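Local coordinates for protein Lys-gingipain W83 (Porphyromonas gingivalis, PDB 6I9A) that cleaves proteins after lysine as a secreted cysteine endopeptidase, a virulence factor candidate in periodontal disease, here as its catalytic subunit bound to the inhibitor KYT-36, at residues A[29-32]-A[33-37]; A[287-290]-A[291-295]; A[308-311]-A[312-316]. One frame throughout, in Å; residues are numbered along the deposited sequence.

Contact 1: residues A[29-32]-A[33-37]; sequences KPWL and TWKAQ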
# COMPACT_ATOMS: atom_id res chain seq x y z
N LYS A 29 -0.92 -14.54 -12.65
CA LYS A 29 -2.34 -14.70 -13.01
C LYS A 29 -3.33 -14.70 -11.81
O LYS A 29 -4.33 -14.00 -11.93
CB LYS A 29 -2.54 -15.97 -13.86
CG LYS A 29 -3.92 -15.93 -14.51
CD LYS A 29 -4.07 -16.73 -15.80
CE LYS A 29 -5.54 -16.96 -16.11
NZ LYS A 29 -6.36 -15.71 -16.17
N PRO A 30 -3.13 -15.42 -10.69
CA PRO A 30 -4.16 -15.40 -9.64
C PRO A 30 -4.34 -14.02 -9.03
O PRO A 30 -5.44 -13.65 -8.59
CB PRO A 30 -3.65 -16.40 -8.59
CG PRO A 30 -2.65 -17.25 -9.31
CD PRO A 30 -2.07 -16.41 -10.40
N TRP A 31 -3.25 -13.21 -9.01
CA TRP A 31 -3.34 -11.85 -8.47
C TRP A 31 -4.14 -10.99 -9.46
O TRP A 31 -5.05 -10.24 -9.03
CB TRP A 31 -1.93 -11.32 -8.27
CG TRP A 31 -1.82 -9.97 -7.61
CD1 TRP A 31 -1.86 -9.70 -6.26
CD2 TRP A 31 -1.51 -8.72 -8.25
NE1 TRP A 31 -1.60 -8.36 -6.04
CE2 TRP A 31 -1.36 -7.75 -7.25
CE3 TRP A 31 -1.32 -8.34 -9.59
CZ2 TRP A 31 -1.05 -6.42 -7.53
CZ3 TRP A 31 -1.00 -7.03 -9.88
CH2 TRP A 31 -0.88 -6.07 -8.86
N LEU A 32 -3.85 -11.08 -10.76
CA LEU A 32 -4.63 -10.32 -11.75
C LEU A 32 -6.10 -10.73 -11.75
O LEU A 32 -6.99 -9.89 -11.86
CB LEU A 32 -4.03 -10.54 -13.16
CG LEU A 32 -2.59 -10.05 -13.33
CD1 LEU A 32 -2.04 -10.54 -14.65
CD2 LEU A 32 -2.45 -8.52 -13.13
N THR A 33 -6.37 -12.02 -11.59
CA THR A 33 -7.76 -12.51 -11.56
C THR A 33 -8.52 -11.82 -10.43
O THR A 33 -9.62 -11.30 -10.61
CB THR A 33 -7.81 -14.01 -11.43
OG1 THR A 33 -7.22 -14.58 -12.61
CG2 THR A 33 -9.22 -14.55 -11.21
N TRP A 34 -7.94 -11.84 -9.22
CA TRP A 34 -8.59 -11.22 -8.05
C TRP A 34 -8.73 -9.71 -8.21
O TRP A 34 -9.78 -9.15 -7.89
CB TRP A 34 -7.83 -11.58 -6.78
CG TRP A 34 -8.20 -10.78 -5.58
CD1 TRP A 34 -7.35 -9.97 -4.88
CD2 TRP A 34 -9.49 -10.62 -4.96
NE1 TRP A 34 -7.99 -9.39 -3.82
CE2 TRP A 34 -9.32 -9.76 -3.86
CE3 TRP A 34 -10.78 -11.16 -5.21
CZ2 TRP A 34 -10.38 -9.40 -3.02
CZ3 TRP A 34 -11.82 -10.78 -4.39
CH2 TRP A 34 -11.62 -9.93 -3.31
N LYS A 35 -7.69 -9.01 -8.72
CA LYS A 35 -7.82 -7.56 -8.89
C LYS A 35 -8.94 -7.23 -9.86
O LYS A 35 -9.71 -6.31 -9.63
CB LYS A 35 -6.50 -6.95 -9.36
CG LYS A 35 -5.36 -7.05 -8.32
CD LYS A 35 -5.71 -6.51 -6.90
CE LYS A 35 -4.46 -6.52 -6.07
NZ LYS A 35 -4.65 -5.98 -4.71
N ALA A 36 -9.10 -8.03 -10.96
CA ALA A 36 -10.23 -7.78 -11.89
C ALA A 36 -11.55 -8.06 -11.17
O ALA A 36 -12.50 -7.27 -11.26
CB ALA A 36 -10.12 -8.68 -13.11
N GLN A 37 -11.61 -9.16 -10.40
CA GLN A 37 -12.84 -9.50 -9.70
C GLN A 37 -13.29 -8.42 -8.72
O GLN A 37 -14.50 -8.19 -8.54
CB GLN A 37 -12.67 -10.84 -8.95
CG GLN A 37 -12.64 -12.01 -9.92
CD GLN A 37 -12.22 -13.29 -9.26
OE1 GLN A 37 -11.55 -13.31 -8.23
NE2 GLN A 37 -12.61 -14.42 -9.88
O HOH W 1 -6.34 -13.12 -14.93

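Contact 2: residues A[287-290]-A[291-295]; sequences EDYY and WSVGA. With NA (sodium ion), chain F; H8E (benzyl-N-[(2S)-1-[[(3S)-7-amino-1-(benzylamino)-1,2-dioxoheptan-3-yl]amino]-5-(2-methyl-2-phenylhydrazinyl)-1,5-dioxopentan-2-yl]carbamate), chain I.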
# COMPACT_ATOMS: atom_id res chain seq x y z
N GLU A 287 12.28 14.95 8.92
CA GLU A 287 11.24 14.63 7.93
C GLU A 287 10.47 13.38 8.35
O GLU A 287 9.27 13.36 8.13
CB GLU A 287 11.80 14.46 6.53
CG GLU A 287 11.93 15.74 5.71
CD GLU A 287 13.14 16.61 5.98
OE1 GLU A 287 13.84 16.40 7.01
OE2 GLU A 287 13.39 17.51 5.13
N ASP A 288 11.13 12.35 8.94
CA ASP A 288 10.34 11.18 9.33
C ASP A 288 9.35 11.52 10.44
O ASP A 288 8.28 10.91 10.55
CB ASP A 288 11.23 10.03 9.80
CG ASP A 288 11.76 9.10 8.73
OD1 ASP A 288 11.47 9.33 7.51
OD2 ASP A 288 12.41 8.11 9.10
N TYR A 289 9.72 12.48 11.34
CA TYR A 289 8.79 12.91 12.39
C TYR A 289 7.51 13.47 11.74
O TYR A 289 6.41 13.08 12.08
CB TYR A 289 9.52 13.91 13.29
CG TYR A 289 8.82 14.43 14.52
CD1 TYR A 289 7.99 13.61 15.30
CD2 TYR A 289 9.15 15.67 15.03
CE1 TYR A 289 7.47 14.07 16.51
CE2 TYR A 289 8.69 16.10 16.27
CZ TYR A 289 7.85 15.30 17.00
OH TYR A 289 7.36 15.71 18.24
N TYR A 290 7.69 14.41 10.83
CA TYR A 290 6.53 14.99 10.16
C TYR A 290 5.77 13.95 9.36
O TYR A 290 4.53 13.96 9.35
CB TYR A 290 6.96 16.13 9.18
CG TYR A 290 7.89 17.15 9.81
CD1 TYR A 290 7.59 17.72 11.04
CD2 TYR A 290 9.02 17.60 9.14
CE1 TYR A 290 8.45 18.64 11.63
CE2 TYR A 290 9.87 18.54 9.71
CZ TYR A 290 9.57 19.06 10.95
OH TYR A 290 10.43 19.99 11.50
N TRP A 291 6.52 13.04 8.71
CA TRP A 291 5.90 11.97 7.91
C TRP A 291 4.84 11.24 8.69
O TRP A 291 3.72 11.07 8.23
CB TRP A 291 7.03 11.04 7.46
CG TRP A 291 6.74 10.10 6.33
CD1 TRP A 291 7.16 10.28 5.05
CD2 TRP A 291 6.15 8.79 6.39
NE1 TRP A 291 6.85 9.18 4.29
CE2 TRP A 291 6.26 8.23 5.10
CE3 TRP A 291 5.57 8.02 7.41
CZ2 TRP A 291 5.85 6.93 4.80
CZ3 TRP A 291 5.09 6.76 7.09
CH2 TRP A 291 5.25 6.21 5.81
N SER A 292 5.16 10.85 9.93
CA SER A 292 4.20 10.11 10.75
C SER A 292 3.16 10.94 11.43
O SER A 292 1.99 10.54 11.47
CB SER A 292 4.89 9.26 11.82
OG SER A 292 5.70 8.25 11.23
N VAL A 293 3.54 12.10 12.02
CA VAL A 293 2.65 12.88 12.88
C VAL A 293 1.96 14.04 12.19
O VAL A 293 0.85 14.44 12.59
CB VAL A 293 3.54 13.42 14.04
CG1 VAL A 293 2.87 14.53 14.82
CG2 VAL A 293 3.94 12.28 14.97
N GLY A 294 2.64 14.63 11.20
CA GLY A 294 2.20 15.86 10.54
C GLY A 294 3.26 16.94 10.73
O GLY A 294 4.14 16.86 11.60
N ALA A 295 3.18 17.94 9.85
CA ALA A 295 4.05 19.12 10.02
C ALA A 295 3.66 19.90 11.28
O ALA A 295 2.58 19.71 11.87
CB ALA A 295 3.95 20.01 8.80
NA NA F . -1.19 15.56 12.78
CAQ H8E I . 22.97 1.38 10.26
CAK H8E I . 23.20 0.22 11.03
CAH H8E I . 23.22 0.31 12.42
CAL H8E I . 23.05 1.53 13.08
CAR H8E I . 22.85 2.65 12.29
CBO H8E I . 22.76 2.61 10.90
CBA H8E I . 22.60 3.82 10.20
NBE H8E I . 21.19 4.21 10.04
CBL H8E I . 20.78 5.51 10.00
OAE H8E I . 21.56 6.44 10.22
CBN H8E I . 19.30 5.73 9.69
OAG H8E I . 18.58 4.71 9.88
CBS H8E I . 18.78 7.07 10.31
CBB H8E I . 17.25 7.11 10.45
CAY H8E I . 16.75 8.36 11.17
CAX H8E I . 15.24 8.57 11.11
CAW H8E I . 14.48 7.59 11.99
NAB H8E I . 13.02 7.88 11.91
NBG H8E I . 19.24 8.26 9.59
C H8E I . 19.97 9.25 10.11
O H8E I . 20.42 9.30 11.25
CA H8E I . 20.39 10.28 9.06
N H8E I . 20.71 11.58 9.65
CBK H8E I . 19.77 12.37 10.22
OAD H8E I . 18.61 11.94 10.37
OBI H8E I . 20.17 13.53 10.58
CBD H8E I . 19.23 14.42 11.29
CBP H8E I . 19.93 15.59 11.84
CAS H8E I . 19.93 16.82 11.18
CAM H8E I . 20.59 17.98 11.71
CAI H8E I . 21.31 17.78 12.90
CAN H8E I . 21.37 16.54 13.50
CAT H8E I . 20.69 15.44 13.00
CB H8E I . 21.62 9.76 8.30
CG H8E I . 22.84 9.50 9.22
CD H8E I . 23.87 8.66 8.52
OE1 H8E I . 24.69 9.18 7.76
NE2 H8E I . 23.73 7.35 8.77
NBT H8E I . 24.48 6.37 8.09
CAA H8E I . 23.62 5.45 7.30
CBQ H8E I . 25.64 5.92 8.80
CAU H8E I . 26.18 4.64 8.59
CAO H8E I . 27.34 4.25 9.25
CAJ H8E I . 27.97 5.13 10.13
CAP H8E I . 27.43 6.38 10.37
CAV H8E I . 26.28 6.79 9.69
O HOH W 2 8.43 8.35 11.57
O HOH W 3 -3.31 16.78 12.73

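Contact 3: residues A[308-311]-A[312-316]; sequences TSMG and SYDAT. With NA (sodium ion), chain F; NA (sodium ion), chain E.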
# COMPACT_ATOMS: atom_id res chain seq x y z
N THR A 308 -0.83 20.10 14.71
CA THR A 308 -0.04 19.56 13.60
C THR A 308 -0.93 19.46 12.38
O THR A 308 -2.17 19.39 12.49
CB THR A 308 0.59 18.19 13.94
OG1 THR A 308 -0.45 17.27 14.29
CG2 THR A 308 1.63 18.26 15.06
N SER A 309 -0.31 19.40 11.20
CA SER A 309 -1.05 19.09 9.99
C SER A 309 -1.25 17.58 9.88
O SER A 309 -0.84 16.80 10.77
CB SER A 309 -0.34 19.67 8.78
OG SER A 309 0.86 18.97 8.45
N MET A 310 -1.83 17.14 8.76
CA MET A 310 -2.10 15.72 8.59
C MET A 310 -0.81 14.93 8.27
O MET A 310 -0.09 15.22 7.30
CB MET A 310 -3.10 15.55 7.44
CG MET A 310 -3.57 14.10 7.32
SD MET A 310 -4.53 13.71 5.83
CE MET A 310 -3.22 13.77 4.59
N GLY A 311 -0.54 13.89 9.05
CA GLY A 311 0.56 12.98 8.75
C GLY A 311 0.03 11.62 8.36
O GLY A 311 -1.18 11.44 8.12
N SER A 312 0.95 10.66 8.24
CA SER A 312 0.56 9.33 7.76
C SER A 312 -0.43 8.64 8.71
O SER A 312 -1.39 8.02 8.25
CB SER A 312 1.79 8.46 7.54
OG SER A 312 2.40 8.15 8.78
N TYR A 313 -0.23 8.74 10.02
CA TYR A 313 -1.19 8.11 10.95
C TYR A 313 -2.59 8.74 10.80
O TYR A 313 -3.60 8.04 10.69
CB TYR A 313 -0.76 8.25 12.40
CG TYR A 313 0.54 7.59 12.85
CD1 TYR A 313 0.93 6.36 12.35
CD2 TYR A 313 1.31 8.17 13.84
CE1 TYR A 313 2.07 5.71 12.85
CE2 TYR A 313 2.43 7.52 14.35
CZ TYR A 313 2.80 6.29 13.86
OH TYR A 313 3.88 5.69 14.43
N ASP A 314 -2.63 10.08 10.74
CA ASP A 314 -3.90 10.78 10.61
C ASP A 314 -4.62 10.35 9.34
O ASP A 314 -5.84 10.08 9.36
CB ASP A 314 -3.70 12.31 10.54
CG ASP A 314 -3.06 12.98 11.73
OD1 ASP A 314 -3.44 12.63 12.89
OD2 ASP A 314 -2.19 13.85 11.51
N ALA A 315 -3.89 10.26 8.21
CA ALA A 315 -4.52 9.94 6.95
C ALA A 315 -5.04 8.52 6.99
O ALA A 315 -6.17 8.26 6.53
CB ALA A 315 -3.47 10.10 5.85
N THR A 316 -4.24 7.60 7.54
CA THR A 316 -4.66 6.19 7.62
C THR A 316 -6.07 6.14 8.22
O THR A 316 -6.94 5.42 7.71
CB THR A 316 -3.66 5.41 8.51
OG1 THR A 316 -2.33 5.45 7.92
CG2 THR A 316 -4.07 3.96 8.58
NA NA F . -1.19 15.56 12.78
NA NA E . -7.90 6.42 5.69
O HOH W 3 -3.31 16.78 12.73

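Contact 1: residues A[29-32]-A[33-37]
Lys29 to Leu32 and Thr33 to Ala36 are successive turns of helix 25-37, and four i to i+4 backbone bonds tie them together. The Lys29 O bond to Thr33 N is 2.9 Å long and that of Pro30 O to Trp34 N is 3.2 Å; Trp31 O and Leu32 O hold the amides of Lys35 and Ala36. The helix is kinked at Pro30 and Trp31, whose nitrogens have no bond to the preceding turn. On the outer side, a water lies 2.9 Å from both Lys29 NZ and Thr33 OG1, bridging the two side chains.

The inner side carries Trp31 and Lys35. With chi1 at -65°, Lys35 CG sits over one face of the indole in a CH-pi contact, 4.2 Å from the centroid of the six-membered ring. The bend at chi2 (-53°) carries the chain on along that face, bringing Lys35 CE within 3.4 Å of Trp31 NE1, toward the rim. Both polar ends then meet Asp362 OD2, while Lys35 NZ also forms a salt bridge with Glu140. Leu32 packs on strand 40-46 and Trp31 on helix 126-141, as befits the connecting helix of the beta-alpha-beta unit made with strands 14-20 and 40-46.

Contact 2: residues A[287-290]-A[291-295]
Helix 285-293, in which Glu287 O holds Trp291 N at 2.8 Å, runs from the substrate pocket of the catalytic domain to a sodium site. At the pocket end Asp288 receives the lysine-like amine of the inhibitor: NAB of H8E donates to Asp288 OD2 over 2.9 Å, a geometry consistent with the preference for lysine at P1. Ser283 OG bonds to the same oxygen, and the hydroxyls of Tyr353 and Tyr357 bond to OD1, so both carboxylate oxygens are engaged and the group's rotation is probably well fixed. One turn on, a water donates to Asp288 O and to Ser292 OG, both at 2.8 Å; with chi1 at -64° the serine hydroxyl lies beside its own backbone N, on the side where this water sits.

Toward the other end, Tyr289 O takes the amide of Val293 at 3.0 Å. Tyr290 O closes the last turn on Gly294 N at 2.7 Å, a short and rather bent bond. Gly294 then leaves the helix with positive phi. Its buried carbonyl has no conventional hydrogen-bond partner in the model, but Tyr290 CA approaches it in a CA-H...O contact, near the edge of the tyrosine ring. Just before the glycine, Val293 O coordinates sodium at 2.3 Å.

Contact 3: residues A[308-311]-A[312-316]
The start of helix 312-317 is a capped N-terminus beside a sodium site: Gly311 occupies the N-cap position, and Asp314, three residues on, turns back to meet it. Gly311 N donates to Asp314 OD2 over 3.0 Å, nearly straight at 167°, reaching that oxygen from its anti side and somewhat out of the carboxylate plane. This is the N3-to-N-cap half of a capping box; glycine has no side chain with which to make the other half. The first helical turn is closed by Ala315 N on Gly311 O.

Thr308 OG1, Ser309 O and Asp314 OD2 each coordinate the sodium ion at 2.4 Å. A water that donates to Thr308 O is a fourth ligand, and Val293 O and Tyr174 OH complete the six. With chi1 at 58°, Thr308 OG1 stands between its backbone N and carbonyl carbon and faces the metal.

Met310 and Asp314 run past each other in opposite senses, Met310 CG lying 3.7 Å from Asp314 CB, before the thioether rests on Ala315 CB at 3.8 Å from SD. Thr316 N and OG1 grip Ser312 O from opposite faces, while Ala315 O and Thr316 O bind a second sodium. With the first sodium and the Gly311 amide both at OD2, and Tyr179 a further polar partner of the carboxylate, the negative charge of Asp314 is probably well stabilised in this buried setting.

In the fold
Contacts 2 and 3 are both buried, sit about 8 Å apart between centres, and share one sodium ion and its water, so the end of helix 285-293 and the start of helix 312-317 are held at a common site. Their backbones also meet directly, through a probable hydrogen bond from Ser312 N to Trp291 O. Contact 1 lies on the opposite side of the chain's centre, about 35 Å from contact 2 between centres, away from the annotated sites and partly at the surface. Its chemistry is lysine-tryptophan packing and water bridging, where 287-295 joins ligand to metal and 308-316 relies on metal coordination and helix capping.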